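Local coordinates for protein 11R-lipoxygenase (Gersemia fruticosa, PDB 3VF1) that is a calcium-dependent, iron-containing lipoxygenase that probably inserts both atoms of molecular oxygen into a lipid substrate, at residues P281-N284 with E285-E288; S360-P364 with L365-E369; N525-Q528 with D529-R532. One frame throughout, in Å; residues are numbered along the deposited sequence.

Contact 1: P281-N284 with E285-E288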
ATOM      1  N   PRO A 281       6.726  30.631 -19.056  1.00 32.53           N
ATOM      2  CA  PRO A 281       6.526  31.351 -20.319  1.00 34.97           C
ATOM      3  C   PRO A 281       7.025  30.596 -21.552  1.00 33.80           C
ATOM      4  O   PRO A 281       7.978  31.033 -22.196  1.00 37.73           O
ATOM      5  CB  PRO A 281       7.339  32.631 -20.111  1.00 35.26           C
ATOM      6  CG  PRO A 281       8.446  32.215 -19.209  1.00 32.54           C
ATOM      7  CD  PRO A 281       7.854  31.184 -18.283  1.00 35.30           C
ATOM      8  N   VAL A 282       6.380  29.480 -21.875  1.00 31.08           N
ATOM      9  CA  VAL A 282       6.716  28.723 -23.074  1.00 30.46           C
ATOM     10  C   VAL A 282       6.121  29.400 -24.301  1.00 32.10           C
ATOM     11  O   VAL A 282       4.909  29.580 -24.392  1.00 37.07           O
ATOM     12  CB  VAL A 282       6.188  27.278 -22.998  1.00 30.37           C
ATOM     13  CG1 VAL A 282       6.415  26.554 -24.319  1.00 30.85           C
ATOM     14  CG2 VAL A 282       6.852  26.526 -21.852  1.00 30.37           C
ATOM     15  N   LYS A 283       6.979  29.773 -25.243  1.00 33.40           N
ATOM     16  CA  LYS A 283       6.534  30.442 -26.459  1.00 36.66           C
ATOM     17  C   LYS A 283       6.446  29.460 -27.619  1.00 35.57           C
ATOM     18  O   LYS A 283       7.202  28.492 -27.689  1.00 35.28           O
ATOM     19  CB  LYS A 283       7.476  31.599 -26.810  1.00 39.10           C
ATOM     20  CG  LYS A 283       7.637  32.619 -25.693  1.00 37.74           C
ATOM     21  CD  LYS A 283       6.286  33.126 -25.212  1.00 39.28           C
ATOM     22  CE  LYS A 283       6.427  34.082 -24.041  1.00 47.02           C
ATOM     23  NZ  LYS A 283       5.096  34.500 -23.514  1.00 51.00           N
ATOM     24  N   ASN A 284       5.515  29.724 -28.529  1.00 35.48           N
ATOM     25  CA  ASN A 284       5.271  28.847 -29.665  1.00 35.45           C
ATOM     26  C   ASN A 284       6.538  28.570 -30.468  1.00 36.20           C
ATOM     27  O   ASN A 284       6.748  27.452 -30.938  1.00 36.61           O
ATOM     28  CB  ASN A 284       4.196  29.457 -30.568  1.00 35.19           C
ATOM     29  CG  ASN A 284       3.849  28.570 -31.746  1.00 41.69           C
ATOM     30  OD1 ASN A 284       3.265  27.499 -31.581  1.00 39.54           O
ATOM     31  ND2 ASN A 284       4.194  29.019 -32.948  1.00 44.31           N
ATOM     32  N   GLU A 285       7.383  29.587 -30.616  1.00 37.22           N
ATOM     33  CA  GLU A 285       8.614  29.452 -31.395  1.00 42.74           C
ATOM     34  C   GLU A 285       9.478  28.316 -30.859  1.00 36.89           C
ATOM     35  O   GLU A 285      10.194  27.661 -31.611  1.00 35.49           O
ATOM     36  CB  GLU A 285       9.402  30.773 -31.396  1.00 43.11           C
ATOM     37  CG  GLU A 285      10.701  30.777 -30.573  1.00 53.56           C
ATOM     38  CD  GLU A 285      10.707  31.826 -29.468  1.00 60.11           C
ATOM     39  OE1 GLU A 285       9.866  32.749 -29.510  1.00 60.41           O
ATOM     40  OE2 GLU A 285      11.556  31.726 -28.554  1.00 55.93           O
ATOM     41  N   MET A 286       9.401  28.086 -29.553  1.00 35.17           N
ATOM     42  CA  MET A 286      10.255  27.108 -28.899  1.00 35.34           C
ATOM     43  C   MET A 286       9.844  25.676 -29.232  1.00 33.24           C
ATOM     44  O   MET A 286      10.681  24.785 -29.270  1.00 33.81           O
ATOM     45  CB  MET A 286      10.215  27.302 -27.381  1.00 35.21           C
ATOM     46  CG  MET A 286      10.625  28.686 -26.907  1.00 37.68           C
ATOM     47  SD  MET A 286      10.319  28.909 -25.145  1.00 37.16           S
ATOM     48  CE  MET A 286      11.002  30.540 -24.875  1.00 40.44           C
ATOM     49  N   VAL A 287       8.560  25.457 -29.492  1.00 32.31           N
ATOM     50  CA  VAL A 287       8.032  24.096 -29.563  1.00 29.59           C
ATOM     51  C   VAL A 287       7.194  23.805 -30.804  1.00 28.64           C
ATOM     52  O   VAL A 287       6.673  22.702 -30.951  1.00 30.39           O
ATOM     53  CB  VAL A 287       7.153  23.802 -28.332  1.00 28.05           C
ATOM     54  CG1 VAL A 287       7.973  23.909 -27.053  1.00 27.61           C
ATOM     55  CG2 VAL A 287       5.969  24.756 -28.291  1.00 29.09           C
ATOM     56  N   GLU A 288       7.069  24.778 -31.698  1.00 30.51           N
ATOM     57  CA  GLU A 288       6.129  24.663 -32.810  1.00 30.86           C
ATOM     58  C   GLU A 288       6.409  23.468 -33.723  1.00 30.86           C
ATOM     59  O   GLU A 288       5.483  22.766 -34.126  1.00 32.09           O
ATOM     60  CB  GLU A 288       6.109  25.948 -33.638  1.00 37.91           C
ATOM     61  CG  GLU A 288       5.029  25.954 -34.709  1.00 47.04           C
ATOM     62  CD  GLU A 288       5.091  27.175 -35.602  1.00 63.46           C
ATOM     63  OE1 GLU A 288       6.213  27.618 -35.936  1.00 66.74           O
ATOM     64  OE2 GLU A 288       4.014  27.695 -35.968  1.00 69.47           O
TER
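Glu285, which opens 285-288, meets Lys283 lightly: its OE1 lies 3.8 Å from Lys283 CB, a van der Waals approach. Met286 does more. Its N donates to Lys283 O at 2.9 Å, which closes the first turn of the chain after the extended residues Val282 and Lys283. With Met286 CG beside its own backbone N (chi1 -58°) and the chain straight beyond it, the side chain doubles back along Lys283, the two lying side by side and pointing the same way. SD thereby accepts a weak bond from Lys283 N at 3.5 Å, long but nearly straight (N-H...S 170°), and CE ends 4.0 Å from Lys283 CG. Val287 N bonds to Asn284 O at 3.1 Å, while its CG1 touches Val282 CG1 across side chains set roughly at right angles. Glu288 N reaches the same Asn284 O only weakly, at a poor angle. Its extended side chain brings OE2 to Asn284 ND2, 3.3 Å, again a weak bond, with amide and carboxylate planes 79° apart. Asn284 OD1 is taken by Leu297 N, so the amide joins two parts of the chain. With an alanine here, Leu297 N would probably lose this acceptor and Glu288 OE2 its amide donor. The short, weakly bonded helix 284-287 thus sits against the end of an antiparallel sheet: Val282 and Met286 pack on Ile361 of edge strand 361-362, Val282 also on Ala348 of strand 344-350, and Val287 on Thr363.

Contact 2: S360-P364 with L365-E369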
ATOM      1  N   SER A 360      16.235  29.008 -17.697  1.00 38.67           N
ATOM      2  CA  SER A 360      15.620  29.131 -19.009  1.00 36.56           C
ATOM      3  C   SER A 360      14.692  27.962 -19.297  1.00 33.44           C
ATOM      4  O   SER A 360      14.614  27.010 -18.520  1.00 33.64           O
ATOM      5  CB  SER A 360      16.707  29.162 -20.075  1.00 37.68           C
ATOM      6  OG  SER A 360      17.420  27.936 -20.074  1.00 40.49           O
ATOM      7  N   ILE A 361      13.998  28.035 -20.428  1.00 30.85           N
ATOM      8  CA  ILE A 361      13.160  26.937 -20.885  1.00 30.26           C
ATOM      9  C   ILE A 361      13.945  26.040 -21.837  1.00 31.31           C
ATOM     10  O   ILE A 361      14.463  26.501 -22.854  1.00 31.76           O
ATOM     11  CB  ILE A 361      11.893  27.455 -21.585  1.00 31.08           C
ATOM     12  CG1 ILE A 361      11.048  28.257 -20.593  1.00 28.85           C
ATOM     13  CG2 ILE A 361      11.093  26.295 -22.158  1.00 29.02           C
ATOM     14  CD1 ILE A 361       9.786  28.845 -21.178  1.00 32.03           C
ATOM     15  N   TRP A 362      14.029  24.758 -21.492  1.00 31.89           N
ATOM     16  CA  TRP A 362      14.757  23.785 -22.295  1.00 29.49           C
ATOM     17  C   TRP A 362      13.807  23.102 -23.267  1.00 29.84           C
ATOM     18  O   TRP A 362      12.642  22.876 -22.955  1.00 29.01           O
ATOM     19  CB  TRP A 362      15.423  22.744 -21.395  1.00 27.28           C
ATOM     20  CG  TRP A 362      16.281  23.349 -20.331  1.00 30.81           C
ATOM     21  CD1 TRP A 362      15.870  23.828 -19.120  1.00 32.13           C
ATOM     22  CD2 TRP A 362      17.698  23.546 -20.378  1.00 32.82           C
ATOM     23  NE1 TRP A 362      16.944  24.308 -18.411  1.00 32.00           N
ATOM     24  CE2 TRP A 362      18.078  24.145 -19.161  1.00 31.17           C
ATOM     25  CE3 TRP A 362      18.684  23.271 -21.330  1.00 35.19           C
ATOM     26  CZ2 TRP A 362      19.400  24.477 -18.872  1.00 34.62           C
ATOM     27  CZ3 TRP A 362      19.994  23.601 -21.041  1.00 38.71           C
ATOM     28  CH2 TRP A 362      20.341  24.197 -19.823  1.00 38.21           C
ATOM     29  N   THR A 363      14.317  22.773 -24.447  1.00 30.37           N
ATOM     30  CA  THR A 363      13.488  22.247 -25.520  1.00 27.68           C
ATOM     31  C   THR A 363      14.351  21.485 -26.524  1.00 30.00           C
ATOM     32  O   THR A 363      15.412  21.963 -26.919  1.00 33.86           O
ATOM     33  CB  THR A 363      12.750  23.402 -26.229  1.00 30.24           C
ATOM     34  OG1 THR A 363      11.542  23.705 -25.523  1.00 36.31           O
ATOM     35  CG2 THR A 363      12.411  23.049 -27.640  1.00 28.04           C
ATOM     36  N   PRO A 364      13.898  20.294 -26.946  1.00 30.66           N
ATOM     37  CA  PRO A 364      14.700  19.462 -27.852  1.00 33.18           C
ATOM     38  C   PRO A 364      14.862  20.089 -29.235  1.00 32.06           C
ATOM     39  O   PRO A 364      15.760  19.716 -29.985  1.00 34.36           O
ATOM     40  CB  PRO A 364      13.896  18.162 -27.939  1.00 31.35           C
ATOM     41  CG  PRO A 364      12.493  18.567 -27.652  1.00 29.36           C
ATOM     42  CD  PRO A 364      12.589  19.683 -26.655  1.00 29.17           C
ATOM     43  N   LEU A 365      13.980  21.025 -29.559  1.00 31.60           N
ATOM     44  CA  LEU A 365      14.057  21.792 -30.798  1.00 32.88           C
ATOM     45  C   LEU A 365      15.164  22.850 -30.791  1.00 39.24           C
ATOM     46  O   LEU A 365      15.843  23.046 -31.800  1.00 42.65           O
ATOM     47  CB  LEU A 365      12.712  22.475 -31.049  1.00 33.47           C
ATOM     48  CG  LEU A 365      12.470  23.047 -32.444  1.00 40.55           C
ATOM     49  CD1 LEU A 365      12.363  21.930 -33.467  1.00 38.77           C
ATOM     50  CD2 LEU A 365      11.213  23.904 -32.444  1.00 36.05           C
ATOM     51  N   LYS A 366      15.348  23.523 -29.658  1.00 35.25           N
ATOM     52  CA  LYS A 366      16.243  24.675 -29.582  1.00 36.23           C
ATOM     53  C   LYS A 366      17.540  24.370 -28.836  1.00 35.84           C
ATOM     54  O   LYS A 366      18.501  25.134 -28.916  1.00 40.77           O
ATOM     55  CB  LYS A 366      15.539  25.845 -28.886  1.00 37.95           C
ATOM     56  CG  LYS A 366      14.337  26.397 -29.637  1.00 41.47           C
ATOM     57  CD  LYS A 366      14.732  26.952 -30.994  1.00 50.92           C
ATOM     58  CE  LYS A 366      13.541  27.560 -31.715  1.00 54.60           C
ATOM     59  NZ  LYS A 366      13.898  28.021 -33.084  1.00 61.82           N
ATOM     60  N   ASP A 367      17.567  23.260 -28.106  1.00 32.38           N
ATOM     61  CA  ASP A 367      18.725  22.924 -27.286  1.00 31.95           C
ATOM     62  C   ASP A 367      19.492  21.734 -27.843  1.00 31.02           C
ATOM     63  O   ASP A 367      18.975  20.971 -28.661  1.00 32.52           O
ATOM     64  CB  ASP A 367      18.295  22.633 -25.848  1.00 33.20           C
ATOM     65  CG  ASP A 367      17.812  23.873 -25.125  1.00 35.54           C
ATOM     66  OD1 ASP A 367      18.650  24.572 -24.522  1.00 37.10           O
ATOM     67  OD2 ASP A 367      16.597  24.153 -25.160  1.00 38.95           O
ATOM     68  N   THR A 368      20.729  21.578 -27.385  1.00 31.86           N
ATOM     69  CA  THR A 368      21.563  20.466 -27.814  1.00 31.70           C
ATOM     70  C   THR A 368      20.976  19.171 -27.273  1.00 33.96           C
ATOM     71  O   THR A 368      20.139  19.188 -26.369  1.00 34.64           O
ATOM     72  CB  THR A 368      23.010  20.612 -27.310  1.00 34.61           C
ATOM     73  OG1 THR A 368      23.039  20.497 -25.883  1.00 35.18           O
ATOM     74  CG2 THR A 368      23.597  21.959 -27.724  1.00 30.90           C
ATOM     75  N   GLU A 369      21.416  18.048 -27.827  1.00 31.25           N
ATOM     76  CA  GLU A 369      20.882  16.751 -27.443  1.00 28.45           C
ATOM     77  C   GLU A 369      21.290  16.383 -26.019  1.00 28.50           C
ATOM     78  O   GLU A 369      20.489  15.841 -25.259  1.00 30.98           O
ATOM     79  CB  GLU A 369      21.337  15.680 -28.436  1.00 30.21           C
ATOM     80  CG  GLU A 369      20.853  15.940 -29.854  1.00 30.12           C
ATOM     81  CD  GLU A 369      21.247  14.846 -30.820  1.00 34.92           C
ATOM     82  OE1 GLU A 369      21.914  13.880 -30.391  1.00 36.31           O
ATOM     83  OE2 GLU A 369      20.885  14.953 -32.011  1.00 36.47           O
TER
HETATM   84  O   HOH W   1      17.683  18.229 -28.848  1.00 27.44           O
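The Trp362 indole has Ser360 OG over one face, 3.9 Å above its plane and offset toward the rim, while the Asp367 carboxylate approaches obliquely. Asp367 OD1 comes 3.4 Å from Trp362 CE3, with ring and carboxylate planes 37° apart. Lys604 ties the two groups together, forming a salt bridge with Asp367 OD1 and a cation-pi contact with the indole. The other carboxylate oxygen turns to the backbone: Thr363 N donates to Asp367 OD2 at 2.8 Å from above the carboxylate plane. Asp367 CG stands beside its own backbone N (chi1 -69°), which folds the carboxylate back over Thr363. In return Asp367 N bonds to Thr363 O at 2.8 Å, and Lys366 N adds a weak bond to that oxygen. Thr363 CG2 lies alongside Leu365 CB at 3.5 Å, whereas its OG1 goes to Ile347 O. A water donates to Pro364 O and Asp367 O, bridging the mouth of the turn. This reciprocal pairing, backbone N to carboxylate and carbonyl to backbone N, fastens a type I-like beta turn, Thr363-Lys366, extended by an i to i+4 bond, by which the chain leaves edge strand 361-362 and enters helix 369-410, whose N-cap is Thr368.

Contact 3: N525-Q528 with D529-R532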
ATOM      1  N   ASN A 525     -24.080   1.352  16.087  1.00 41.09           N
ATOM      2  CA  ASN A 525     -23.230   2.152  16.961  1.00 41.43           C
ATOM      3  C   ASN A 525     -21.741   1.861  16.779  1.00 36.77           C
ATOM      4  O   ASN A 525     -20.899   2.715  17.054  1.00 36.60           O
ATOM      5  CB  ASN A 525     -23.626   1.928  18.421  1.00 38.82           C
ATOM      6  CG  ASN A 525     -23.497   0.477  18.845  1.00 39.16           C
ATOM      7  OD1 ASN A 525     -24.248  -0.386  18.387  1.00 38.91           O
ATOM      8  ND2 ASN A 525     -22.546   0.200  19.728  1.00 32.92           N
ATOM      9  N   GLU A 526     -21.419   0.659  16.312  1.00 35.07           N
ATOM     10  CA  GLU A 526     -20.027   0.231  16.212  1.00 37.69           C
ATOM     11  C   GLU A 526     -19.302   0.817  14.998  1.00 36.73           C
ATOM     12  O   GLU A 526     -18.130   1.179  15.091  1.00 37.09           O
ATOM     13  CB  GLU A 526     -19.943  -1.298  16.215  1.00 35.02           C
ATOM     14  CG  GLU A 526     -20.250  -1.904  17.575  1.00 37.00           C
ATOM     15  CD  GLU A 526     -20.316  -3.418  17.554  1.00 42.10           C
ATOM     16  OE1 GLU A 526     -20.296  -4.008  16.453  1.00 40.63           O
ATOM     17  OE2 GLU A 526     -20.389  -4.022  18.645  1.00 44.04           O
ATOM     18  N   ILE A 527     -19.990   0.914  13.865  1.00 34.30           N
ATOM     19  CA  ILE A 527     -19.394   1.521  12.681  1.00 32.49           C
ATOM     20  C   ILE A 527     -19.296   3.029  12.873  1.00 36.29           C
ATOM     21  O   ILE A 527     -18.415   3.682  12.311  1.00 35.42           O
ATOM     22  CB  ILE A 527     -20.202   1.220  11.398  1.00 35.30           C
ATOM     23  CG1 ILE A 527     -19.325   1.397  10.155  1.00 37.12           C
ATOM     24  CG2 ILE A 527     -21.429   2.116  11.307  1.00 33.08           C
ATOM     25  CD1 ILE A 527     -18.216   0.369  10.030  1.00 35.57           C
ATOM     26  N   GLN A 528     -20.204   3.579  13.673  1.00 36.79           N
ATOM     27  CA  GLN A 528     -20.203   5.006  13.966  1.00 36.63           C
ATOM     28  C   GLN A 528     -19.029   5.362  14.872  1.00 37.83           C
ATOM     29  O   GLN A 528     -18.459   6.448  14.764  1.00 39.41           O
ATOM     30  CB  GLN A 528     -21.524   5.420  14.619  1.00 36.70           C
ATOM     31  CG  GLN A 528     -22.750   5.105  13.775  1.00 38.12           C
ATOM     32  CD  GLN A 528     -22.758   5.838  12.448  1.00 36.84           C
ATOM     33  OE1 GLN A 528     -22.103   6.865  12.289  1.00 37.18           O
ATOM     34  NE2 GLN A 528     -23.500   5.307  11.484  1.00 35.61           N
ATOM     35  N   ASP A 529     -18.671   4.446  15.767  1.00 38.58           N
ATOM     36  CA  ASP A 529     -17.489   4.619  16.603  1.00 40.50           C
ATOM     37  C   ASP A 529     -16.247   4.559  15.724  1.00 36.58           C
ATOM     38  O   ASP A 529     -15.305   5.331  15.901  1.00 36.43           O
ATOM     39  CB  ASP A 529     -17.417   3.527  17.674  1.00 40.25           C
ATOM     40  CG  ASP A 529     -18.538   3.628  18.691  1.00 45.78           C
ATOM     41  OD1 ASP A 529     -19.047   4.748  18.906  1.00 45.55           O
ATOM     42  OD2 ASP A 529     -18.906   2.588  19.277  1.00 41.61           O
ATOM     43  N   TRP A 530     -16.264   3.632  14.774  1.00 34.73           N
ATOM     44  CA  TRP A 530     -15.155   3.445  13.849  1.00 36.89           C
ATOM     45  C   TRP A 530     -14.859   4.722  13.069  1.00 36.64           C
ATOM     46  O   TRP A 530     -13.737   5.228  13.098  1.00 34.67           O
ATOM     47  CB  TRP A 530     -15.476   2.303  12.882  1.00 34.36           C
ATOM     48  CG  TRP A 530     -14.360   1.971  11.946  1.00 37.02           C
ATOM     49  CD1 TRP A 530     -13.147   1.446  12.275  1.00 37.89           C
ATOM     50  CD2 TRP A 530     -14.356   2.128  10.522  1.00 37.06           C
ATOM     51  NE1 TRP A 530     -12.386   1.269  11.148  1.00 36.97           N
ATOM     52  CE2 TRP A 530     -13.106   1.680  10.057  1.00 36.69           C
ATOM     53  CE3 TRP A 530     -15.289   2.605   9.595  1.00 37.87           C
ATOM     54  CZ2 TRP A 530     -12.761   1.697   8.707  1.00 34.83           C
ATOM     55  CZ3 TRP A 530     -14.946   2.619   8.255  1.00 38.17           C
ATOM     56  CH2 TRP A 530     -13.692   2.169   7.824  1.00 35.92           C
ATOM     57  N   ILE A 531     -15.866   5.248  12.378  1.00 35.97           N
ATOM     58  CA  ILE A 531     -15.666   6.414  11.522  1.00 36.40           C
ATOM     59  C   ILE A 531     -15.423   7.681  12.338  1.00 37.09           C
ATOM     60  O   ILE A 531     -14.735   8.593  11.883  1.00 38.56           O
ATOM     61  CB  ILE A 531     -16.863   6.637  10.568  1.00 36.29           C
ATOM     62  CG1 ILE A 531     -16.501   7.656   9.484  1.00 42.08           C
ATOM     63  CG2 ILE A 531     -18.092   7.100  11.339  1.00 39.94           C
ATOM     64  CD1 ILE A 531     -15.354   7.226   8.588  1.00 35.80           C
ATOM     65  N   ARG A 532     -15.981   7.735  13.542  1.00 37.08           N
ATOM     66  CA  ARG A 532     -15.785   8.889  14.412  1.00 41.42           C
ATOM     67  C   ARG A 532     -14.354   8.931  14.942  1.00 38.58           C
ATOM     68  O   ARG A 532     -13.780  10.005  15.126  1.00 37.38           O
ATOM     69  CB  ARG A 532     -16.774   8.870  15.580  1.00 42.36           C
ATOM     70  CG  ARG A 532     -16.564  10.015  16.563  1.00 47.48           C
ATOM     71  CD  ARG A 532     -17.717  10.164  17.550  1.00 50.74           C
ATOM     72  NE  ARG A 532     -17.912   8.972  18.376  1.00 53.25           N
ATOM     73  CZ  ARG A 532     -18.862   8.057  18.188  1.00 54.02           C
ATOM     74  NH1 ARG A 532     -19.740   8.170  17.197  1.00 49.29           N
ATOM     75  NH2 ARG A 532     -18.936   7.014  19.002  1.00 51.91           N
TER
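Ile527 and Trp530 form the tight side of this opening run of alpha-helix 525-538, an amphipathic segment in the helical lipoxygenase-family region. Their side chains lie alongside one another and point the same way, with Ile527 CD1 3.7 Å from Trp530 CE3 in an oblique approach to the ring. Trp530 CG is anti to its backbone N (chi1 -176°), a setting that carries the indole off the helix toward its neighbours. There Ile527 packs on Leu560 and Val417, Trp530 on Leu564 and Leu421, and Ile531 on Phe563, so helices 416-425 and 557-579 cover this face. Regular i to i+4 bonding runs beneath: Trp530 N to Glu526 O is 3.1 Å, and Ile531 N to Ile527 O is 3.0 Å and the straightest of the four such bonds (N-H...O 166°). Glu526 is buried too, its OE2 paired with Arg154 in a salt bridge.

The other side is polar and looser, with exposed Asn525 and Arg532 flanking partly exposed Gln528 and Asp529. The bend of Gln528 at chi2 carries its NE2 to Val521 O and Phe554 O, so this amide ties the helix to Val521, in the preceding helix 518-522, and to Phe554, before helix 557-579. Asp529 N bonds to Asn525 O at 3.1 Å, while Asp529 and Arg532, one turn apart, may pair as a salt bridge, but the modelled contact is too close to be trusted. The Arg532 chain, bent at chi3, swings back over the preceding turn: Gln528 O lies over one face of its guanidinium, 3.2 Å from Arg532 NH1, at an angle too poor for a hydrogen bond.

Contacts 1 and 2 are neighbours, with centres about 11 Å apart; contact 2 includes strand 361-362, and contact 1 packs against it: Met286 O meets Thr363 CG2 and Leu365 CD2, and Pro281 O meets Ile361 CD1. They lie about 40 and 38 Å from the chain's centre and are only partly buried. Contact 3 stands alone, its centre about 55 Å from that of contact 1 and 56 Å from that of contact 2, across the chain's centre from the latter. Also partly buried, it has one face packed on helices 369-410, 416-425 and 557-579. The chemistry follows: weak sulfur and amide bonds in contact 1, carboxylate-to-backbone pairing in contact 2, regular helical bonding with an apolar face in contact 3.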